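Local coordinates for sugar ABC transporter substrate-binding protein, BlMnBP1 (Bifidobacterium animalis subsp. lactis ATCC 27673, PDB 6I5R) that binds mannobiose and probably hands manno-oligosaccharides to the ABC transporter that supports growth of its bacterium on beta-mannan, at residues A[38-44]-A[73-79]; A[57-62]-A[348-353]; A[94-99]-A[326-330]; A[143-149]-A[317-323]. All coordinates share one frame; numbering follows the deposited sequence.

Contact 1 (A[38-44]-A[73-79]); sequences TTITFMN and ITVKVQT
Ile40 lays its CD1 methyl between two branched side chains of the neighbouring strand, 4.1 Å from Ile73 CG2 and at similar range from Val75 CG2. CG1 sits between the backbone N and the carbonyl carbon (chi1 59°), which carries the long branch over strand 73-79. Phe42, on the same face, rests its CB 4.1 Å from Val75 CG1. Further along, Asn44 holds ND2 3.5 Å above the Phe42 ring plane, toward the rim, and its OD1 accepts from Arg46 N. Helices 59-69 and 331-346 cover this face, Trp59 and Phe340 meeting the Phe42 ring edge-to-face, so aliphatic and aromatic residues suit it. The other face is more polar, small threonine methyls meeting the longer stems of Lys76 and Gln78: Thr39 CG2 presses on Lys76 CD at a tight 3.5 Å, and Thr41 CG2 lies against the amide of Gln78, whose OE1 accepts from Arg90. Six backbone bonds join the strands in parallel register, among them Lys76 N to Ile40 O at 2.8 Å and 178°. Strand 38-44, helix 59-69 and strand 73-79 form a beta-alpha-beta crossover, the unit from which the alpha/beta lobes of periplasmic-type binding proteins are built.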
# COMPACT_ATOMS: atom_id res chain seq x y z
N THR A 38 -15.56 27.99 0.40
CA THR A 38 -16.26 26.82 -0.13
C THR A 38 -16.08 25.65 0.83
O THR A 38 -15.37 25.73 1.84
CB THR A 38 -15.74 26.47 -1.53
OG1 THR A 38 -16.51 25.41 -2.09
CG2 THR A 38 -14.30 26.02 -1.47
N THR A 39 -16.73 24.56 0.47
CA THR A 39 -16.65 23.30 1.19
C THR A 39 -16.27 22.20 0.22
O THR A 39 -16.82 22.10 -0.87
CB THR A 39 -17.99 22.98 1.84
OG1 THR A 39 -18.32 24.01 2.77
CG2 THR A 39 -17.90 21.67 2.55
N ILE A 40 -15.34 21.36 0.66
CA ILE A 40 -14.90 20.21 -0.12
C ILE A 40 -15.12 18.96 0.70
O ILE A 40 -15.03 18.97 1.93
CB ILE A 40 -13.43 20.37 -0.56
CG1 ILE A 40 -12.53 20.53 0.66
CG2 ILE A 40 -13.33 21.63 -1.47
CD1 ILE A 40 -11.02 20.57 0.32
N THR A 41 -15.41 17.87 -0.01
CA THR A 41 -15.67 16.56 0.57
C THR A 41 -14.44 15.71 0.27
O THR A 41 -14.06 15.57 -0.90
CB THR A 41 -16.95 15.94 0.03
OG1 THR A 41 -18.06 16.70 0.52
CG2 THR A 41 -17.11 14.50 0.53
N PHE A 42 -13.84 15.15 1.32
CA PHE A 42 -12.59 14.40 1.27
C PHE A 42 -12.91 12.97 1.66
O PHE A 42 -13.26 12.71 2.81
CB PHE A 42 -11.59 15.06 2.22
CG PHE A 42 -10.35 14.24 2.51
CD1 PHE A 42 -9.85 13.34 1.60
CD2 PHE A 42 -9.67 14.41 3.72
CE1 PHE A 42 -8.71 12.63 1.88
CE2 PHE A 42 -8.52 13.69 4.01
CZ PHE A 42 -8.05 12.79 3.08
N MET A 43 -12.89 12.05 0.69
CA MET A 43 -13.17 10.64 0.94
C MET A 43 -11.85 9.92 1.22
O MET A 43 -10.90 10.05 0.44
CB MET A 43 -13.85 9.99 -0.26
CG MET A 43 -15.23 10.52 -0.64
SD MET A 43 -15.77 9.63 -2.13
CE MET A 43 -15.63 7.94 -1.61
N ASN A 44 -11.77 9.17 2.31
CA ASN A 44 -10.57 8.36 2.53
C ASN A 44 -10.92 7.08 3.29
O ASN A 44 -12.06 6.85 3.68
CB ASN A 44 -9.46 9.16 3.22
CG ASN A 44 -9.77 9.47 4.65
OD1 ASN A 44 -9.63 8.63 5.53
ND2 ASN A 44 -10.19 10.69 4.90
N ILE A 73 -12.10 27.45 3.89
CA ILE A 73 -12.18 26.19 3.17
C ILE A 73 -12.59 25.15 4.20
O ILE A 73 -11.76 24.65 4.97
CB ILE A 73 -10.87 25.82 2.49
CG1 ILE A 73 -10.54 26.80 1.37
CG2 ILE A 73 -10.95 24.37 1.93
CD1 ILE A 73 -9.24 26.51 0.67
N THR A 74 -13.87 24.81 4.20
CA THR A 74 -14.40 23.79 5.09
C THR A 74 -14.19 22.42 4.46
O THR A 74 -14.58 22.18 3.31
CB THR A 74 -15.89 24.03 5.37
OG1 THR A 74 -16.06 25.22 6.15
CG2 THR A 74 -16.49 22.82 6.08
N VAL A 75 -13.60 21.52 5.23
CA VAL A 75 -13.27 20.18 4.79
C VAL A 75 -14.18 19.19 5.50
O VAL A 75 -14.13 19.07 6.73
CB VAL A 75 -11.80 19.84 5.06
CG1 VAL A 75 -11.47 18.46 4.49
CG2 VAL A 75 -10.88 20.90 4.48
N LYS A 76 -14.99 18.46 4.72
CA LYS A 76 -15.87 17.43 5.26
C LYS A 76 -15.28 16.07 4.94
O LYS A 76 -15.06 15.77 3.77
CB LYS A 76 -17.26 17.53 4.66
CG LYS A 76 -18.01 18.79 5.07
CD LYS A 76 -19.22 18.93 4.21
CE LYS A 76 -20.14 17.73 4.39
NZ LYS A 76 -21.40 18.10 3.68
N VAL A 77 -15.05 15.26 5.97
CA VAL A 77 -14.39 13.96 5.79
C VAL A 77 -15.45 12.88 5.72
O VAL A 77 -16.35 12.82 6.57
CB VAL A 77 -13.41 13.66 6.93
CG1 VAL A 77 -12.67 12.37 6.66
CG2 VAL A 77 -12.44 14.78 7.09
N GLN A 78 -15.32 11.99 4.74
CA GLN A 78 -16.13 10.79 4.63
C GLN A 78 -15.23 9.56 4.58
O GLN A 78 -14.33 9.48 3.74
CB GLN A 78 -17.00 10.82 3.38
CG GLN A 78 -17.95 11.99 3.29
CD GLN A 78 -18.88 11.86 2.09
OE1 GLN A 78 -18.64 11.05 1.20
NE2 GLN A 78 -19.94 12.64 2.08
N THR A 79 -15.48 8.60 5.46
CA THR A 79 -14.69 7.39 5.51
C THR A 79 -15.60 6.18 5.41
O THR A 79 -16.71 6.19 5.94
CB THR A 79 -13.87 7.33 6.80
OG1 THR A 79 -14.75 7.43 7.93
CG2 THR A 79 -12.88 8.44 6.82

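Contact 2 (A[57-62]-A[348-353]); sequences KNWKSY and SGFAKN
Tyr62 and Ser348 bring their backbones to a CA-CA distance of 6.6 Å where the first turn of helix 59-69 meets the ST turn and short helix 350-353. Tyr62 spans the junction, CG anti to its carbonyl carbon (chi1 -76°), which sends the ring across to segment 348-353. Its CE1 edge faces Ser348 O, in the ring plane at 3.4 Å, and beyond it the hydroxyl accepts a hydrogen bond from Asn353 ND2 at 3.0 Å. That bond is nearly straight (164°) and lies in the amide plane of Asn353, although ring and amide are turned 44° apart. A phenylalanine in place of Tyr62 would probably leave the Asn353 amide without this acceptor and freer to turn. Lys57 runs its CD across one face of the Tyr62 ring, toward the rim; a long aliphatic stem suits this, and its NZ goes on to Ser61 OG and a salt bridge with Asp65. Alongside, the Trp59 and Phe350 rings are nearly parallel but slid apart, meeting through CH2 and CE2; Met49 and Met344 pack on both. Each helix start has its own polar support, Asn58 OD1 capping Ser61 N and Ser348 OG, which also bonds Met344 O, accepting from Phe350 N at 3.0 Å.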
# COMPACT_ATOMS: atom_id res chain seq x y z
N LYS A 57 -3.31 11.63 16.12
CA LYS A 57 -3.89 12.86 15.58
C LYS A 57 -4.97 12.50 14.55
O LYS A 57 -4.66 11.95 13.50
CB LYS A 57 -2.79 13.72 14.96
CG LYS A 57 -3.17 15.15 14.62
CD LYS A 57 -1.94 15.87 14.06
CE LYS A 57 -2.28 17.27 13.61
NZ LYS A 57 -2.92 18.04 14.70
N ASN A 58 -6.22 12.82 14.84
CA ASN A 58 -7.31 12.40 13.97
C ASN A 58 -7.61 13.46 12.90
O ASN A 58 -7.01 14.53 12.84
CB ASN A 58 -8.57 12.04 14.76
CG ASN A 58 -9.25 13.26 15.43
OD1 ASN A 58 -8.93 14.43 15.14
ND2 ASN A 58 -10.20 12.98 16.34
N TRP A 59 -8.59 13.14 12.05
CA TRP A 59 -8.89 14.03 10.95
C TRP A 59 -9.29 15.41 11.45
O TRP A 59 -8.87 16.43 10.90
CB TRP A 59 -10.00 13.46 10.08
CG TRP A 59 -9.46 12.41 9.15
CD1 TRP A 59 -9.92 11.14 8.99
CD2 TRP A 59 -8.34 12.55 8.26
NE1 TRP A 59 -9.17 10.48 8.04
CE2 TRP A 59 -8.19 11.31 7.59
CE3 TRP A 59 -7.45 13.59 7.97
CZ2 TRP A 59 -7.18 11.09 6.65
CZ3 TRP A 59 -6.44 13.37 7.03
CH2 TRP A 59 -6.31 12.12 6.39
N LYS A 60 -10.12 15.45 12.50
CA LYS A 60 -10.59 16.74 13.01
C LYS A 60 -9.43 17.62 13.41
O LYS A 60 -9.46 18.85 13.19
CB LYS A 60 -11.50 16.55 14.22
CG LYS A 60 -12.91 16.12 13.95
CD LYS A 60 -13.65 16.06 15.27
CE LYS A 60 -15.14 16.00 15.09
NZ LYS A 60 -15.54 14.90 14.19
N SER A 61 -8.39 17.02 14.01
CA SER A 61 -7.21 17.77 14.44
C SER A 61 -6.43 18.33 13.26
O SER A 61 -5.95 19.47 13.31
CB SER A 61 -6.32 16.87 15.30
OG SER A 61 -5.20 17.58 15.80
N TYR A 62 -6.28 17.52 12.19
CA TYR A 62 -5.63 18.02 10.99
C TYR A 62 -6.44 19.15 10.37
O TYR A 62 -5.89 20.19 9.96
CB TYR A 62 -5.46 16.91 9.95
CG TYR A 62 -4.36 15.96 10.24
CD1 TYR A 62 -3.04 16.34 10.07
CD2 TYR A 62 -4.62 14.66 10.68
CE1 TYR A 62 -2.01 15.47 10.35
CE2 TYR A 62 -3.61 13.78 10.92
CZ TYR A 62 -2.30 14.19 10.77
OH TYR A 62 -1.27 13.32 11.04
N SER A 348 1.01 19.24 6.96
CA SER A 348 0.15 18.59 7.95
C SER A 348 0.94 17.81 8.99
O SER A 348 0.51 17.71 10.15
CB SER A 348 -0.83 17.64 7.28
OG SER A 348 -0.15 16.59 6.64
N GLY A 349 2.02 17.15 8.58
CA GLY A 349 2.66 16.15 9.42
C GLY A 349 2.07 14.76 9.33
O GLY A 349 2.46 13.89 10.12
N PHE A 350 1.12 14.52 8.41
CA PHE A 350 0.50 13.20 8.32
C PHE A 350 1.55 12.08 8.21
O PHE A 350 1.49 11.09 8.94
CB PHE A 350 -0.47 13.16 7.12
CG PHE A 350 -1.13 11.84 6.92
CD1 PHE A 350 -0.55 10.84 6.10
CD2 PHE A 350 -2.31 11.55 7.55
CE1 PHE A 350 -1.15 9.61 5.95
CE2 PHE A 350 -2.90 10.29 7.39
CZ PHE A 350 -2.31 9.33 6.58
N ALA A 351 2.52 12.24 7.32
CA ALA A 351 3.51 11.18 7.16
C ALA A 351 4.32 10.96 8.44
O ALA A 351 4.54 9.80 8.84
CB ALA A 351 4.42 11.53 5.97
N LYS A 352 4.77 12.03 9.10
CA LYS A 352 5.51 11.88 10.35
C LYS A 352 4.68 11.15 11.41
O LYS A 352 5.23 10.43 12.24
CB LYS A 352 5.99 13.26 10.83
CG LYS A 352 6.72 13.29 12.14
CD LYS A 352 7.36 14.68 12.40
CE LYS A 352 6.33 15.77 12.68
NZ LYS A 352 5.79 15.63 14.09
N ASN A 353 3.35 11.28 11.34
CA ASN A 353 2.50 10.79 12.42
C ASN A 353 2.03 9.36 12.22
O ASN A 353 1.88 8.61 13.19
CB ASN A 353 1.33 11.75 12.58
CG ASN A 353 1.77 13.04 13.13
OD1 ASN A 353 2.79 13.08 13.82
ND2 ASN A 353 1.06 14.13 12.82
O HOH W 1 -0.99 10.02 14.50

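Contact 3 (A[94-99]-A[326-330]); sequences NNDSWD and NKNIS
Asn326 stacks its side-chain amide flat on one face of the Trp98 indole, the planes only 7° apart, where an Asx turn and type I beta turn beginning at Asn326 dock on the loop leading into strand 100-102. Its CB makes a CH-pi contact over the six-membered ring, 3.4 Å from the centroid. With CG anti to the backbone N (chi1 -171°), the amide is carried across the indole to the loop carbonyls. ND2 spends both protons there, giving one to Asn95 O at 2.7 Å, on a lone pair, and the other to Trp98 O at 3.0 Å. OD1 accepts from Asn328 N, so asparagine suits the place: flat enough to stack, with donors and an acceptor at one end. Asn328 meets Asn94 at about a right angle, their amide planes 48° apart, and its ND2 also divides its protons, between Asn94 OD1 and the already occupied Asn95 O. At the other end Ile329 crosses obliquely over Asp99, CD1 and CG2 lying against OD1, while Asp99 OD2 accepts from Thr41 N of strand 38-44. The backbones join directly through Asn326 N, which donates to Asp99 O at 3.0 Å from above the carbonyl plane.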
# COMPACT_ATOMS: atom_id res chain seq x y z
N ASN A 94 -19.54 9.33 -11.75
CA ASN A 94 -19.13 10.45 -12.58
C ASN A 94 -19.92 11.73 -12.30
O ASN A 94 -20.51 12.34 -13.20
CB ASN A 94 -19.27 10.10 -14.07
CG ASN A 94 -18.58 11.10 -14.98
OD1 ASN A 94 -17.65 11.80 -14.58
ND2 ASN A 94 -19.03 11.17 -16.22
N ASN A 95 -19.88 12.16 -11.04
CA ASN A 95 -20.64 13.33 -10.60
C ASN A 95 -19.73 14.23 -9.77
O ASN A 95 -18.49 14.15 -9.83
CB ASN A 95 -21.93 12.83 -9.91
CG ASN A 95 -21.66 12.01 -8.66
OD1 ASN A 95 -20.63 12.15 -8.02
ND2 ASN A 95 -22.62 11.16 -8.30
N ASP A 96 -20.32 15.14 -9.00
CA ASP A 96 -19.57 16.11 -8.22
C ASP A 96 -19.78 15.93 -6.72
O ASP A 96 -19.63 16.87 -5.94
CB ASP A 96 -19.91 17.54 -8.65
CG ASP A 96 -21.39 17.85 -8.52
OD1 ASP A 96 -22.13 17.00 -8.02
OD2 ASP A 96 -21.83 18.98 -8.89
N SER A 97 -20.11 14.71 -6.29
CA SER A 97 -20.41 14.44 -4.88
C SER A 97 -19.19 14.26 -4.01
O SER A 97 -19.33 13.96 -2.83
CB SER A 97 -21.24 13.17 -4.78
OG SER A 97 -20.47 12.06 -5.20
N TRP A 98 -18.00 14.34 -4.57
CA TRP A 98 -16.76 14.23 -3.82
C TRP A 98 -15.81 15.23 -4.47
O TRP A 98 -15.97 15.57 -5.63
CB TRP A 98 -16.18 12.80 -3.86
CG TRP A 98 -15.92 12.34 -5.25
CD1 TRP A 98 -16.83 11.82 -6.13
CD2 TRP A 98 -14.66 12.37 -5.94
NE1 TRP A 98 -16.21 11.53 -7.33
CE2 TRP A 98 -14.89 11.87 -7.24
CE3 TRP A 98 -13.37 12.76 -5.59
CZ2 TRP A 98 -13.88 11.75 -8.18
CZ3 TRP A 98 -12.37 12.64 -6.53
CH2 TRP A 98 -12.63 12.14 -7.81
N ASP A 99 -14.85 15.69 -3.71
CA ASP A 99 -13.88 16.64 -4.23
C ASP A 99 -12.47 16.09 -4.24
O ASP A 99 -11.74 16.31 -5.20
CB ASP A 99 -13.93 17.92 -3.40
CG ASP A 99 -15.28 18.62 -3.53
OD1 ASP A 99 -15.54 19.22 -4.60
OD2 ASP A 99 -16.09 18.53 -2.58
N ASN A 326 -11.44 15.56 -8.14
CA ASN A 326 -12.51 15.28 -9.09
C ASN A 326 -12.51 16.32 -10.22
O ASN A 326 -12.73 17.51 -9.97
CB ASN A 326 -13.84 15.30 -8.33
CG ASN A 326 -15.02 14.82 -9.14
OD1 ASN A 326 -14.92 14.60 -10.33
ND2 ASN A 326 -16.17 14.69 -8.48
N LYS A 327 -12.30 15.89 -11.44
CA LYS A 327 -12.32 16.86 -12.51
C LYS A 327 -13.71 17.48 -12.73
O LYS A 327 -13.83 18.49 -13.36
CB LYS A 327 -11.86 16.25 -13.81
CG LYS A 327 -12.62 15.04 -14.18
CD LYS A 327 -13.98 15.39 -14.66
CE LYS A 327 -14.49 14.41 -15.66
NZ LYS A 327 -15.27 15.12 -16.72
N ASN A 328 -14.75 16.85 -12.20
CA ASN A 328 -16.10 17.35 -12.45
C ASN A 328 -16.45 18.58 -11.62
O ASN A 328 -17.48 19.21 -11.88
CB ASN A 328 -17.13 16.27 -12.14
CG ASN A 328 -17.06 15.10 -13.09
OD1 ASN A 328 -16.72 15.26 -14.25
ND2 ASN A 328 -17.45 13.93 -12.62
N ILE A 329 -15.67 18.91 -10.61
CA ILE A 329 -16.10 19.96 -9.70
C ILE A 329 -15.68 21.33 -10.22
O ILE A 329 -14.89 21.45 -11.16
CB ILE A 329 -15.58 19.71 -8.27
CG1 ILE A 329 -14.07 20.00 -8.19
CG2 ILE A 329 -15.92 18.30 -7.81
CD1 ILE A 329 -13.45 19.57 -6.91
N SER A 330 -16.23 22.37 -9.59
CA SER A 330 -16.02 23.75 -10.03
C SER A 330 -14.55 24.14 -9.91
O SER A 330 -13.78 23.50 -9.20
CB SER A 330 -16.87 24.70 -9.17
OG SER A 330 -16.35 24.82 -7.85
O HOH W 2 -18.35 14.44 -16.47

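Contact 4 (A[143-149]-A[317-323]); sequences IANNGVT and IAGDYSY. With BMA (beta-D-mannopyranose), chain B.
Asn145 and Asp320 meet where two antiparallel strands of the central sheet are interrupted by short loops, beside the mannobiose pocket. With CG anti to its backbone N (chi1 170°), Asp320 extends its carboxylate toward both the Asn145 amide and the sugar. The Asn145 amide and the Asp320 carboxylate are nearly coplanar, and ND2 donates to the anti lone pair of OD2 at 3.1 Å and 178°. The carboxylate meanwhile grips one mannose with both oxygens, OD1 accepting from its O4 and OD2 from its O6, each at 2.7 Å. OD2 takes two bonds; Asn145 is thus a second-shell residue, and its straight bond probably limits the rotation of the sugar-binding carboxylate. On the other side of its amide, Asn145 OD1 accepts from Tyr321 N and Asn146 N, which arrive from opposite faces of its plane. An alanine in place of Asn145 would probably leave Asp320 OD2 with one partner fewer and Tyr321 N without its acceptor, the carboxylate being less firmly fixed, above all when no sugar holds it. Tyr321, another pocket residue, presents a ring edge to the sugar's O2. On either side of the break the backbone pairing resumes: Val148 N reaches Ala318 O at 2.7 Å, and Tyr323 N reaches Ile143 O. Gly319 packs its CA on Ala144 CB, where a side chain would clash. A water donates to Asn145 O at 2.6 Å and hydrogen-bonds Tyr323 OH at 2.7 Å.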
# COMPACT_ATOMS: atom_id res chain seq x y z
N ILE A 143 -1.02 12.32 -5.72
CA ILE A 143 0.09 12.55 -4.81
C ILE A 143 -0.05 11.58 -3.64
O ILE A 143 -1.12 11.50 -3.03
CB ILE A 143 0.12 14.00 -4.30
CG1 ILE A 143 0.15 14.98 -5.49
CG2 ILE A 143 1.29 14.23 -3.36
CD1 ILE A 143 0.36 16.45 -5.10
N ALA A 144 1.02 10.88 -3.30
CA ALA A 144 0.94 9.87 -2.26
C ALA A 144 0.69 10.51 -0.90
O ALA A 144 1.17 11.61 -0.61
CB ALA A 144 2.22 9.04 -2.23
N ASN A 145 -0.08 9.81 -0.06
CA ASN A 145 -0.35 10.30 1.29
C ASN A 145 0.90 10.19 2.16
O ASN A 145 1.16 11.06 3.01
CB ASN A 145 -1.54 9.55 1.91
CG ASN A 145 -1.35 8.02 1.94
OD1 ASN A 145 -0.36 7.50 1.46
ND2 ASN A 145 -2.33 7.31 2.52
N ASN A 146 1.67 9.12 1.98
CA ASN A 146 3.01 8.98 2.52
C ASN A 146 3.66 7.76 1.88
O ASN A 146 2.98 6.88 1.33
CB ASN A 146 3.03 8.87 4.05
CG ASN A 146 2.16 7.73 4.59
OD1 ASN A 146 1.40 7.12 3.88
ND2 ASN A 146 2.26 7.50 5.89
N GLY A 147 4.99 7.75 1.92
CA GLY A 147 5.75 6.64 1.36
C GLY A 147 5.82 5.53 2.39
O GLY A 147 6.14 5.77 3.56
N VAL A 148 5.48 4.32 1.96
CA VAL A 148 5.47 3.18 2.85
C VAL A 148 6.34 2.10 2.23
O VAL A 148 6.60 2.09 1.02
CB VAL A 148 4.05 2.65 3.09
CG1 VAL A 148 3.23 3.64 3.91
CG2 VAL A 148 3.37 2.35 1.73
N THR A 149 6.81 1.20 3.07
CA THR A 149 7.42 -0.01 2.55
C THR A 149 6.54 -1.19 2.93
O THR A 149 5.61 -1.06 3.73
CB THR A 149 8.81 -0.22 3.12
OG1 THR A 149 8.74 -0.06 4.53
CG2 THR A 149 9.78 0.79 2.50
N ILE A 317 9.86 1.36 -1.67
CA ILE A 317 9.08 2.45 -1.11
C ILE A 317 8.07 2.90 -2.15
O ILE A 317 8.44 3.16 -3.30
CB ILE A 317 9.97 3.62 -0.68
CG1 ILE A 317 10.85 3.18 0.47
CG2 ILE A 317 9.10 4.76 -0.29
CD1 ILE A 317 12.01 4.10 0.62
N ALA A 318 6.81 2.96 -1.74
CA ALA A 318 5.74 3.29 -2.65
C ALA A 318 4.70 4.09 -1.89
O ALA A 318 4.73 4.18 -0.66
CB ALA A 318 5.15 2.02 -3.29
N GLY A 319 3.83 4.74 -2.65
CA GLY A 319 2.70 5.39 -2.04
C GLY A 319 1.75 4.35 -1.48
O GLY A 319 1.54 3.29 -2.06
N ASP A 320 1.17 4.67 -0.33
CA ASP A 320 0.09 3.86 0.21
C ASP A 320 -1.22 4.13 -0.53
O ASP A 320 -1.77 3.23 -1.19
CB ASP A 320 -0.07 4.14 1.71
CG ASP A 320 -1.32 3.52 2.28
OD1 ASP A 320 -1.45 2.28 2.28
OD2 ASP A 320 -2.16 4.27 2.75
N TYR A 321 -1.68 5.37 -0.50
CA TYR A 321 -2.88 5.83 -1.18
C TYR A 321 -2.64 7.27 -1.61
O TYR A 321 -2.08 8.06 -0.84
CB TYR A 321 -4.09 5.78 -0.26
CG TYR A 321 -5.05 4.63 -0.49
CD1 TYR A 321 -5.72 4.48 -1.70
CD2 TYR A 321 -5.30 3.71 0.51
CE1 TYR A 321 -6.62 3.47 -1.90
CE2 TYR A 321 -6.18 2.67 0.31
CZ TYR A 321 -6.86 2.56 -0.89
OH TYR A 321 -7.76 1.53 -1.09
N SER A 322 -3.02 7.61 -2.83
CA SER A 322 -2.74 8.93 -3.36
C SER A 322 -4.00 9.79 -3.42
O SER A 322 -5.08 9.29 -3.74
CB SER A 322 -2.13 8.84 -4.76
OG SER A 322 -0.83 8.31 -4.68
N TYR A 323 -3.83 11.08 -3.13
CA TYR A 323 -4.93 12.03 -3.28
C TYR A 323 -5.20 12.34 -4.74
O TYR A 323 -4.28 12.70 -5.49
CB TYR A 323 -4.61 13.33 -2.59
CG TYR A 323 -4.15 13.27 -1.17
CD1 TYR A 323 -5.05 13.13 -0.14
CD2 TYR A 323 -2.81 13.37 -0.86
CE1 TYR A 323 -4.65 13.09 1.15
CE2 TYR A 323 -2.38 13.35 0.43
CZ TYR A 323 -3.30 13.19 1.43
OH TYR A 323 -2.88 13.18 2.71
C1 BMA B . -6.23 0.13 5.55
C2 BMA B . -6.59 -0.35 4.11
C3 BMA B . -5.32 -0.57 3.35
C4 BMA B . -4.37 0.62 3.50
C5 BMA B . -4.11 0.93 4.97
C6 BMA B . -3.23 2.16 5.14
O2 BMA B . -7.27 0.67 3.39
O3 BMA B . -5.55 -0.81 1.96
O4 BMA B . -3.16 0.27 2.89
O5 BMA B . -5.38 1.21 5.59
O6 BMA B . -3.90 3.33 4.63
O HOH W 3 -0.20 13.29 3.21

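Overall arrangement
Contacts 2 and 3 each lie on the same side of the chain's centre as contact 1, and contact 4, its centre about 7 Å from that of the chain, holds two pocket residues. Contact 4 is nested within the chain loop closed by contact 3, and that within the loop of contact 2; contact 1 closes before contact 3 opens. Strands 38-44, 73-79, 139-155 and 314-325 belong to one mixed sheet. Helix 59-69 links contacts 1 and 2, whose centres are about 15 Å apart, and Asp99 ties contact 3 to strand 38-44. Phe350 of contact 2 packs on Asn145 of contact 4. Segments far apart in sequence are thus brought together beside and within the sugar pocket, consistent with the fold of solute-binding proteins.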